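Local coordinates for uncharacterized protein (Trypanosoma congolense, PDB 4E40) that acts as a cell-surface receptor for haptoglobin-hemoglobin, its elongated helical bundle probably binding this complex for nutrient uptake, at residues A[49-52]-A[53-56]; A[60-63]-A[64-68]; A[80-83]-A[84-88]; A[227-230]-A[231-234]. All blocks are in the same frame, centred on the assembly; numbering follows the deposited sequence. Where two conformers were deposited one is given.

Interaction 1. Residues A[49-52]-A[53-56]. Unlike the reference sequence in segment 53-56: D55 (reference Glu).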
loop_
_atom_site.group_PDB
_atom_site.type_symbol
_atom_site.label_atom_id
_atom_site.label_comp_id
_atom_site.label_asym_id
_atom_site.label_seq_id
_atom_site.Cartn_x
_atom_site.Cartn_y
_atom_site.Cartn_z
ATOM N N SER A 49 14.175 0.200 5.370
ATOM C CA SER A 49 14.444 1.335 4.431
ATOM C C SER A 49 14.697 2.599 5.145
ATOM O O SER A 49 15.632 3.354 4.764
ATOM C CB SER A 49 13.273 1.549 3.488
ATOM O OG SER A 49 13.006 0.332 2.874
ATOM N N ARG A 50 13.897 2.848 6.186
ATOM C CA ARG A 50 14.088 3.973 7.053
ATOM C C ARG A 50 15.479 3.915 7.689
ATOM O O ARG A 50 16.234 4.881 7.609
ATOM C CB ARG A 50 12.972 4.061 8.104
ATOM C CG ARG A 50 12.942 5.352 8.869
ATOM C CD ARG A 50 11.469 5.679 9.246
ATOM N NE ARG A 50 11.312 7.111 9.610
ATOM C CZ ARG A 50 10.199 7.792 9.974
ATOM N NH1 ARG A 50 10.308 9.119 10.309
ATOM N NH2 ARG A 50 9.034 7.180 10.058
ATOM N N LYS A 51 15.861 2.752 8.238
ATOM C CA LYS A 51 17.173 2.580 8.838
ATOM C C LYS A 51 18.278 2.724 7.792
ATOM O O LYS A 51 19.278 3.340 8.120
ATOM C CB LYS A 51 17.264 1.230 9.580
ATOM C CG LYS A 51 16.876 1.416 11.042
ATOM C CD LYS A 51 16.392 0.130 11.699
ATOM C CE LYS A 51 16.080 0.378 13.164
ATOM N NZ LYS A 51 14.941 -0.480 13.570
ATOM N N LYS A 52 18.071 2.241 6.580
ATOM C CA LYS A 52 19.091 2.417 5.507
ATOM C C LYS A 52 19.304 3.923 5.251
ATOM O O LYS A 52 20.472 4.397 5.133
ATOM C CB LYS A 52 18.681 1.725 4.235
ATOM C CG LYS A 52 19.655 1.831 3.084
ATOM C CD LYS A 52 19.330 0.729 2.051
ATOM C CE LYS A 52 19.837 1.079 0.634
ATOM N NZ LYS A 52 19.356 0.121 -0.432
ATOM N N SER A 53 18.190 4.655 5.179
ATOM C CA SER A 53 18.319 6.119 4.903
ATOM C C SER A 53 19.039 6.814 6.086
ATOM O O SER A 53 19.782 7.786 5.877
ATOM C CB SER A 53 16.934 6.733 4.614
ATOM O OG SER A 53 16.199 6.921 5.819
ATOM N N GLU A 54 18.793 6.355 7.336
ATOM C CA GLU A 54 19.407 6.942 8.460
ATOM C C GLU A 54 20.914 6.652 8.487
ATOM O O GLU A 54 21.693 7.529 8.877
ATOM C CB GLU A 54 18.779 6.330 9.724
ATOM C CG GLU A 54 17.366 6.854 9.957
ATOM C CD GLU A 54 16.732 6.277 11.261
ATOM O OE1 GLU A 54 17.352 5.451 11.973
ATOM O OE2 GLU A 54 15.642 6.695 11.626
ATOM N N ASP A 55 21.298 5.444 8.035
ATOM C CA ASP A 55 22.701 5.065 7.973
ATOM C C ASP A 55 23.392 5.962 6.961
ATOM O O ASP A 55 24.480 6.461 7.225
ATOM C CB ASP A 55 22.878 3.603 7.533
ATOM C CG ASP A 55 24.337 3.130 7.631
ATOM O OD1 ASP A 55 24.939 3.229 8.724
ATOM O OD2 ASP A 55 24.895 2.633 6.633
ATOM N N ILE A 56 22.726 6.158 5.821
ATOM C CA ILE A 56 23.278 7.038 4.757
ATOM C C ILE A 56 23.537 8.443 5.305
ATOM O O ILE A 56 24.607 9.014 5.057
ATOM C CB ILE A 56 22.304 7.079 3.549
ATOM C CG1 ILE A 56 22.482 5.754 2.822
ATOM C CG2 ILE A 56 22.675 8.246 2.620
ATOM C CD1 ILE A 56 21.374 5.549 1.812
HETATM O O HOH W 1 22.645 2.578 4.027
#

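Interaction 2. Residues A[60-63]-A[64-68]. Unlike the reference sequence in segment 64-68: V64 (reference Ala).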
loop_
_atom_site.group_PDB
_atom_site.type_symbol
_atom_site.label_atom_id
_atom_site.label_comp_id
_atom_site.label_asym_id
_atom_site.label_seq_id
_atom_site.Cartn_x
_atom_site.Cartn_y
_atom_site.Cartn_z
ATOM N N GLY A 60 27.150 10.345 5.745
ATOM C CA GLY A 60 27.323 11.659 5.128
ATOM C C GLY A 60 27.771 12.745 6.120
ATOM O O GLY A 60 28.724 13.498 5.828
ATOM N N GLY A 61 27.144 12.759 7.284
ATOM C CA GLY A 61 27.537 13.731 8.324
ATOM C C GLY A 61 28.957 13.498 8.777
ATOM O O GLY A 61 29.699 14.491 8.925
ATOM N N ALA A 62 29.344 12.232 8.955
ATOM C CA ALA A 62 30.724 11.907 9.376
ATOM C C ALA A 62 31.750 12.337 8.326
ATOM O O ALA A 62 32.752 13.021 8.648
ATOM C CB ALA A 62 30.878 10.418 9.665
ATOM N N ALA A 63 31.446 12.042 7.058
ATOM C CA ALA A 63 32.331 12.474 5.940
ATOM C C ALA A 63 32.523 13.972 5.844
ATOM O O ALA A 63 33.664 14.433 5.726
ATOM C CB ALA A 63 31.826 11.915 4.567
ATOM N N VAL A 64 31.447 14.756 5.916
ATOM C CA VAL A 64 31.545 16.209 5.808
ATOM C C VAL A 64 32.362 16.775 6.968
ATOM O O VAL A 64 33.165 17.662 6.776
ATOM C CB VAL A 64 30.154 16.839 5.700
ATOM C CG1 VAL A 64 30.243 18.340 5.830
ATOM C CG2 VAL A 64 29.661 16.494 4.291
ATOM N N GLU A 65 32.190 16.183 8.148
ATOM C CA GLU A 65 32.990 16.727 9.242
ATOM C C GLU A 65 34.469 16.414 9.112
ATOM O O GLU A 65 35.320 17.263 9.494
ATOM C CB GLU A 65 32.351 16.358 10.606
ATOM C CG GLU A 65 30.967 17.000 10.844
ATOM C CD GLU A 65 30.869 18.512 10.510
ATOM O OE1 GLU A 65 31.689 19.327 10.970
ATOM O OE2 GLU A 65 29.985 18.903 9.719
ATOM N N ARG A 66 34.817 15.244 8.590
ATOM C CA ARG A 66 36.214 14.930 8.276
ATOM C C ARG A 66 36.747 15.899 7.222
ATOM O O ARG A 66 37.898 16.390 7.322
ATOM C CB ARG A 66 36.364 13.505 7.848
ATOM C CG ARG A 66 36.178 12.560 9.047
ATOM C CD ARG A 66 36.557 11.123 8.669
ATOM N NE ARG A 66 35.393 10.360 8.284
ATOM C CZ ARG A 66 35.012 10.132 7.036
ATOM N NH1 ARG A 66 33.918 9.426 6.851
ATOM N NH2 ARG A 66 35.707 10.608 5.990
ATOM N N ALA A 67 35.898 16.211 6.231
ATOM C CA ALA A 67 36.358 17.164 5.215
ATOM C C ALA A 67 36.577 18.574 5.838
ATOM O O ALA A 67 37.584 19.253 5.503
ATOM C CB ALA A 67 35.347 17.193 4.046
ATOM N N SER A 68 35.670 19.000 6.730
ATOM C CA SER A 68 35.733 20.309 7.399
ATOM C C SER A 68 36.990 20.366 8.260
ATOM O O SER A 68 37.689 21.403 8.287
ATOM C CB SER A 68 34.529 20.546 8.276
ATOM O OG SER A 68 33.394 20.842 7.456
#

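Interaction 3. Residues A[80-83]-A[84-88]. Unlike the reference sequence in segment 80-83: T80 (reference Ala).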
loop_
_atom_site.group_PDB
_atom_site.type_symbol
_atom_site.label_atom_id
_atom_site.label_comp_id
_atom_site.label_asym_id
_atom_site.label_seq_id
_atom_site.Cartn_x
_atom_site.Cartn_y
_atom_site.Cartn_z
ATOM N N THR A 80 46.507 30.915 -2.608
ATOM C CA THR A 80 47.206 30.523 -3.826
ATOM C C THR A 80 47.837 29.149 -3.731
ATOM O O THR A 80 48.344 28.625 -4.717
ATOM C CB THR A 80 48.279 31.562 -4.237
ATOM O OG1 THR A 80 49.321 31.593 -3.257
ATOM C CG2 THR A 80 47.657 32.938 -4.346
ATOM N N ASN A 81 47.784 28.535 -2.552
ATOM C CA ASN A 81 48.458 27.276 -2.384
ATOM C C ASN A 81 47.693 26.175 -3.130
ATOM O O ASN A 81 46.571 25.860 -2.735
ATOM C CB ASN A 81 48.534 26.989 -0.892
ATOM C CG ASN A 81 49.305 25.741 -0.595
ATOM O OD1 ASN A 81 48.861 24.627 -0.920
ATOM N ND2 ASN A 81 50.482 25.907 0.031
ATOM N N GLU A 82 48.284 25.595 -4.177
ATOM C CA GLU A 82 47.591 24.612 -5.027
ATOM C C GLU A 82 46.945 23.456 -4.245
ATOM O O GLU A 82 45.791 23.067 -4.517
ATOM C CB GLU A 82 48.546 24.050 -6.089
ATOM C CG GLU A 82 47.917 22.979 -6.985
ATOM C CD GLU A 82 48.840 22.482 -8.093
ATOM O OE1 GLU A 82 48.397 22.471 -9.271
ATOM O OE2 GLU A 82 50.001 22.102 -7.790
ATOM N N THR A 83 47.683 22.913 -3.276
ATOM C CA THR A 83 47.184 21.759 -2.479
ATOM C C THR A 83 46.033 22.145 -1.573
ATOM O O THR A 83 44.995 21.426 -1.550
ATOM C CB THR A 83 48.324 21.081 -1.687
ATOM O OG1 THR A 83 49.305 20.646 -2.634
ATOM C CG2 THR A 83 47.814 19.854 -0.930
ATOM N N ALA A 84 46.175 23.274 -0.880
ATOM C CA ALA A 84 45.110 23.783 0.006
ATOM C C ALA A 84 43.856 24.059 -0.821
ATOM O O ALA A 84 42.717 23.830 -0.377
ATOM C CB ALA A 84 45.567 25.053 0.724
ATOM N N GLN A 85 44.054 24.546 -2.043
ATOM C CA GLN A 85 42.899 24.730 -2.913
ATOM C C GLN A 85 42.161 23.467 -3.266
ATOM O O GLN A 85 40.932 23.491 -3.290
ATOM C CB GLN A 85 43.301 25.525 -4.157
ATOM C CG GLN A 85 43.739 26.929 -3.742
ATOM C CD GLN A 85 42.594 27.816 -3.219
ATOM O OE1 GLN A 85 41.758 28.245 -4.015
ATOM N NE2 GLN A 85 42.550 28.111 -1.882
ATOM N N LYS A 86 42.859 22.369 -3.522
ATOM C CA LYS A 86 42.141 21.137 -3.808
ATOM C C LYS A 86 41.389 20.745 -2.544
ATOM O O LYS A 86 40.266 20.287 -2.597
ATOM C CB LYS A 86 43.065 20.021 -4.241
ATOM C CG LYS A 86 43.787 20.356 -5.559
ATOM C CD LYS A 86 44.717 19.229 -5.935
ATOM C CE LYS A 86 45.367 19.487 -7.302
ATOM N NZ LYS A 86 46.613 18.696 -7.488
ATOM N N VAL A 87 41.998 20.971 -1.371
ATOM C CA VAL A 87 41.287 20.585 -0.141
ATOM C C VAL A 87 39.983 21.390 0.061
ATOM O O VAL A 87 38.934 20.817 0.342
ATOM C CB VAL A 87 42.197 20.827 1.100
ATOM C CG1 VAL A 87 41.418 20.602 2.412
ATOM C CG2 VAL A 87 43.369 19.869 0.994
ATOM N N ARG A 88 40.074 22.707 -0.111
ATOM C CA ARG A 88 38.921 23.590 0.119
ATOM C C ARG A 88 37.839 23.282 -0.914
ATOM O O ARG A 88 36.652 23.244 -0.569
ATOM C CB ARG A 88 39.328 25.073 0.031
ATOM C CG ARG A 88 40.214 25.477 1.243
ATOM C CD ARG A 88 41.140 26.625 0.843
ATOM N NE ARG A 88 42.052 26.854 1.971
ATOM C CZ ARG A 88 43.218 27.486 1.913
ATOM N NH1 ARG A 88 43.919 27.607 3.028
ATOM N NH2 ARG A 88 43.701 27.990 0.757
#

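Interaction 4. Residues A[227-230]-A[231-234]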
loop_
_atom_site.group_PDB
_atom_site.type_symbol
_atom_site.label_atom_id
_atom_site.label_comp_id
_atom_site.label_asym_id
_atom_site.label_seq_id
_atom_site.Cartn_x
_atom_site.Cartn_y
_atom_site.Cartn_z
ATOM N N GLU A 227 22.056 7.447 -2.229
ATOM C CA GLU A 227 23.264 6.648 -2.381
ATOM C C GLU A 227 24.278 7.284 -3.308
ATOM O O GLU A 227 25.477 7.336 -2.982
ATOM C CB GLU A 227 22.846 5.339 -3.043
ATOM C CG GLU A 227 22.063 4.452 -2.085
ATOM C CD GLU A 227 21.200 3.384 -2.790
ATOM O OE1 GLU A 227 21.216 3.244 -4.051
ATOM O OE2 GLU A 227 20.444 2.701 -2.048
ATOM N N ARG A 228 23.770 7.843 -4.402
ATOM C CA ARG A 228 24.660 8.540 -5.357
ATOM C C ARG A 228 25.320 9.778 -4.740
ATOM O O ARG A 228 26.522 10.011 -4.905
ATOM C CB ARG A 228 23.941 8.978 -6.631
ATOM C CG ARG A 228 23.640 7.794 -7.576
ATOM C CD ARG A 228 23.115 8.319 -8.908
ATOM N NE ARG A 228 23.335 7.283 -9.953
ATOM C CZ ARG A 228 22.614 7.172 -11.069
ATOM N NH1 ARG A 228 21.603 8.013 -11.297
ATOM N NH2 ARG A 228 22.887 6.187 -11.954
ATOM N N GLN A 229 24.496 10.556 -4.045
ATOM C CA GLN A 229 25.011 11.810 -3.431
ATOM C C GLN A 229 25.964 11.494 -2.292
ATOM O O GLN A 229 26.950 12.218 -2.087
ATOM C CB GLN A 229 23.847 12.697 -2.993
ATOM C CG GLN A 229 23.002 13.202 -4.174
ATOM C CD GLN A 229 23.899 13.824 -5.190
ATOM O OE1 GLN A 229 24.686 14.712 -4.896
ATOM N NE2 GLN A 229 23.885 13.215 -6.438
ATOM N N LEU A 230 25.676 10.435 -1.523
ATOM C CA LEU A 230 26.629 9.979 -0.527
ATOM C C LEU A 230 27.982 9.602 -1.099
ATOM O O LEU A 230 29.020 9.972 -0.536
ATOM C CB LEU A 230 26.052 8.808 0.318
ATOM C CG LEU A 230 27.055 8.293 1.354
ATOM C CD1 LEU A 230 27.422 9.352 2.468
ATOM C CD2 LEU A 230 26.404 7.034 1.987
ATOM N N GLU A 231 27.960 8.846 -2.204
ATOM C CA GLU A 231 29.189 8.483 -2.868
ATOM C C GLU A 231 30.007 9.745 -3.248
ATOM O O GLU A 231 31.212 9.746 -3.066
ATOM C CB GLU A 231 28.902 7.573 -4.046
ATOM C CG GLU A 231 30.212 7.255 -4.726
ATOM C CD GLU A 231 30.386 5.876 -5.295
ATOM O OE1 GLU A 231 29.599 4.962 -4.986
ATOM O OE2 GLU A 231 31.345 5.736 -6.092
ATOM N N LYS A 232 29.337 10.764 -3.804
ATOM C CA LYS A 232 30.010 12.003 -4.151
ATOM C C LYS A 232 30.647 12.639 -2.900
ATOM O O LYS A 232 31.814 13.019 -2.906
ATOM C CB LYS A 232 29.030 12.937 -4.878
ATOM C CG LYS A 232 29.804 14.190 -5.353
ATOM C CD LYS A 232 28.934 15.199 -6.099
ATOM C CE LYS A 232 28.327 14.635 -7.356
ATOM N NZ LYS A 232 27.827 15.834 -8.162
ATOM N N ALA A 233 29.849 12.692 -1.830
ATOM C CA ALA A 233 30.329 13.322 -0.612
ATOM C C ALA A 233 31.526 12.570 -0.039
ATOM O O ALA A 233 32.481 13.209 0.414
ATOM C CB ALA A 233 29.214 13.396 0.419
ATOM N N GLU A 234 31.460 11.232 -0.057
ATOM C CA GLU A 234 32.568 10.423 0.484
ATOM C C GLU A 234 33.843 10.513 -0.342
ATOM O O GLU A 234 34.920 10.632 0.213
ATOM C CB GLU A 234 32.157 8.954 0.597
ATOM C CG GLU A 234 31.149 8.688 1.701
ATOM C CD GLU A 234 30.668 7.237 1.674
ATOM O OE1 GLU A 234 30.664 6.618 0.596
ATOM O OE2 GLU A 234 30.182 6.753 2.716
HETATM O O HOH W 2 25.626 16.589 -6.472
HETATM O O HOH W 3 25.435 13.495 -9.061
#

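Interaction 1. Residues A[49-52]-A[53-56]
S53 OG sits 2.7 Å from R50 O and donates to it, while E54 N reaches the same oxygen at 3.0 Å. E54 N lies in the carbonyl plane with a C=O...N angle of 158°, whereas the hydroxyl arrives more steeply, at 129°, tilted from that plane. A chi1 of 77° tucks OG between its own backbone N and carbonyl carbon, turning it back onto the preceding turn. This is the tight side: S53 is buried on V105 and V108 of helix 82-147 and L223 of helix 192-246, and I56 against V101 and L230 of the same two helices, its CG1 resting 3.3 Å from K52 O. The solvent side is looser. The E54 carboxylate lies between the stems of R50 and K51, one oxygen toward each, with OE2 4.1 Å from R50 CG, but meets neither charged end; K51 NZ pairs instead with E47. A water donates to K52 O at 3.0 Å. K52, seen to bind heme b in another structure of this protein, extends from the same turn; no heme is bound here. Buried S53 and I56, with charged E54 and D55 between them, mark an amphipathic helix of a long helical bundle.

Interaction 2. Residues A[60-63]-A[64-68]
An amphipathic turn of helix 28-73, one of the long helices of the receptor's bundle, brings A62 and A63 under the side chain of R66. The inner side of the turn is made of alanines and one valine: A63 and A67 both rest on A237 of helix 192-246, and V64 faces A94, H95 and L98 of helix 82-147. V64 also leans back on its own helix, CG2 lying 3.5 Å from G60 O, the oxygen that accepts the V64 backbone N-H at 3.0 Å. On the exposed side E65 folds its stem over the preceding turn, with CG 3.4 Å from G61 O. R66 CG leaves beside the backbone N, 3.5 Å from A62 O, and a bend at chi3 (-96°) swings the guanidinium back along the helix. NH2 of this group forms a salt bridge with E241 of helix 192-246, tying the two helices across their outer surface. One guanidinium face is turned to the backbone, where A62 O stands 3.7 Å above its plane and A63 CA 3.4 Å, both toward the rim. NH1 ends 4.0 Å from A63 CB, a van der Waals contact beside the methyl group.

Interaction 3. Residues A[80-83]-A[84-88]
N81 turns its amide toward A84, and OD1 takes the A84 backbone N-H at 3.0 Å. The N-H points almost straight at the oxygen (171°), although the donor lies tilted from the amide plane. A chi1 of -176° carries CG away from the backbone N and lays the side chain alongside the first turn; its CB and the A84 CB methyl are 3.9 Å apart, so the polar bond is flanked by an aliphatic contact. The main-chain oxygen of the same asparagine accepts from Q85 N at 2.9 Å, and the Q85 stem lies over that carbonyl, CG 3.2 Å from N81 O. N81 is thus the N-cap of helix 82-147: OD1 caps A84 N, while the backbone oxygen begins the regular helical bonding with Q85 N. Behind the cap, R88 doubles back along the helix and lays one guanidinium face over A84 CB, which stands 3.4 Å above the plane toward the rim. Hydrogen bonds from R88 NH1 to L77 O and from NH2 to D78 O hold that plane in position and link the helix to the loop leading into it. A84 itself packs on V74 and L77 of this loop. E82 and K86 touch through their stems, with E82 CG 4.3 Å from K86 CE, but E82 OE1 stays 4.5 Å from K86 NZ, beyond a salt bridge; K86 also reaches E239 and E243 of helix 192-246. V87 CG2 lies 3.4 Å from T83 O, the oxygen that accepts its own backbone N-H.

Interaction 4. Residues A[227-230]-A[231-234]
L230 and E234 make the main side-chain contact, the aliphatic stem of E234 and its carboxylate both lying against the leucine. The stem runs extended, CG 3.9 Å from L230 CD1, and the carboxylate comes against the branch point, with OE2 3.7 Å from L230 CG. E234 CG leaves beside its backbone N (chi1 -71°), which directs the chain back toward the preceding turn. Backbone hydrogen bonds form the second group: E231, K232, A233 and E234 each donate to the residue four earlier, and E234 N reaches L230 O at 2.8 Å. Water makes the third. One molecule donates to Q229 OE1 at 2.6 Å and accepts from K232 NZ at 2.9 Å; a second accepts from Q229 NE2 at 3.1 Å and, weakly, from the same ammonium. Among charged groups, E227 makes a weak ion pair with K52, seen to bind heme b in another structure of this protein. The chemistry implies a divided surface: L230 packs on I56 and K59 and A233 on A97, while Q229, also resting on helix 82-147, has both ends of its amide bonded to water near the K232 ammonium.

The four contacts are turns of three long helices in one elongated bundle, all on the same side of the chain's centre. Interactions 1 and 2 follow one another on helix 28-73, their centres about 17 Å apart, and interaction 4 on helix 192-246 touches both. L230 CD1 lies 3.8 Å from I56 O and 3.4 Å from G60 N, so one leucine packs against both turns. K52 NZ and E227 OE2, 3.2 Å apart, form a weak ion pair that joins interactions 1 and 4 at a residue seen to bind heme b, absent here. Interaction 3 begins helix 82-147 about 34 Å from interaction 1, centre to centre, and touches none of the others.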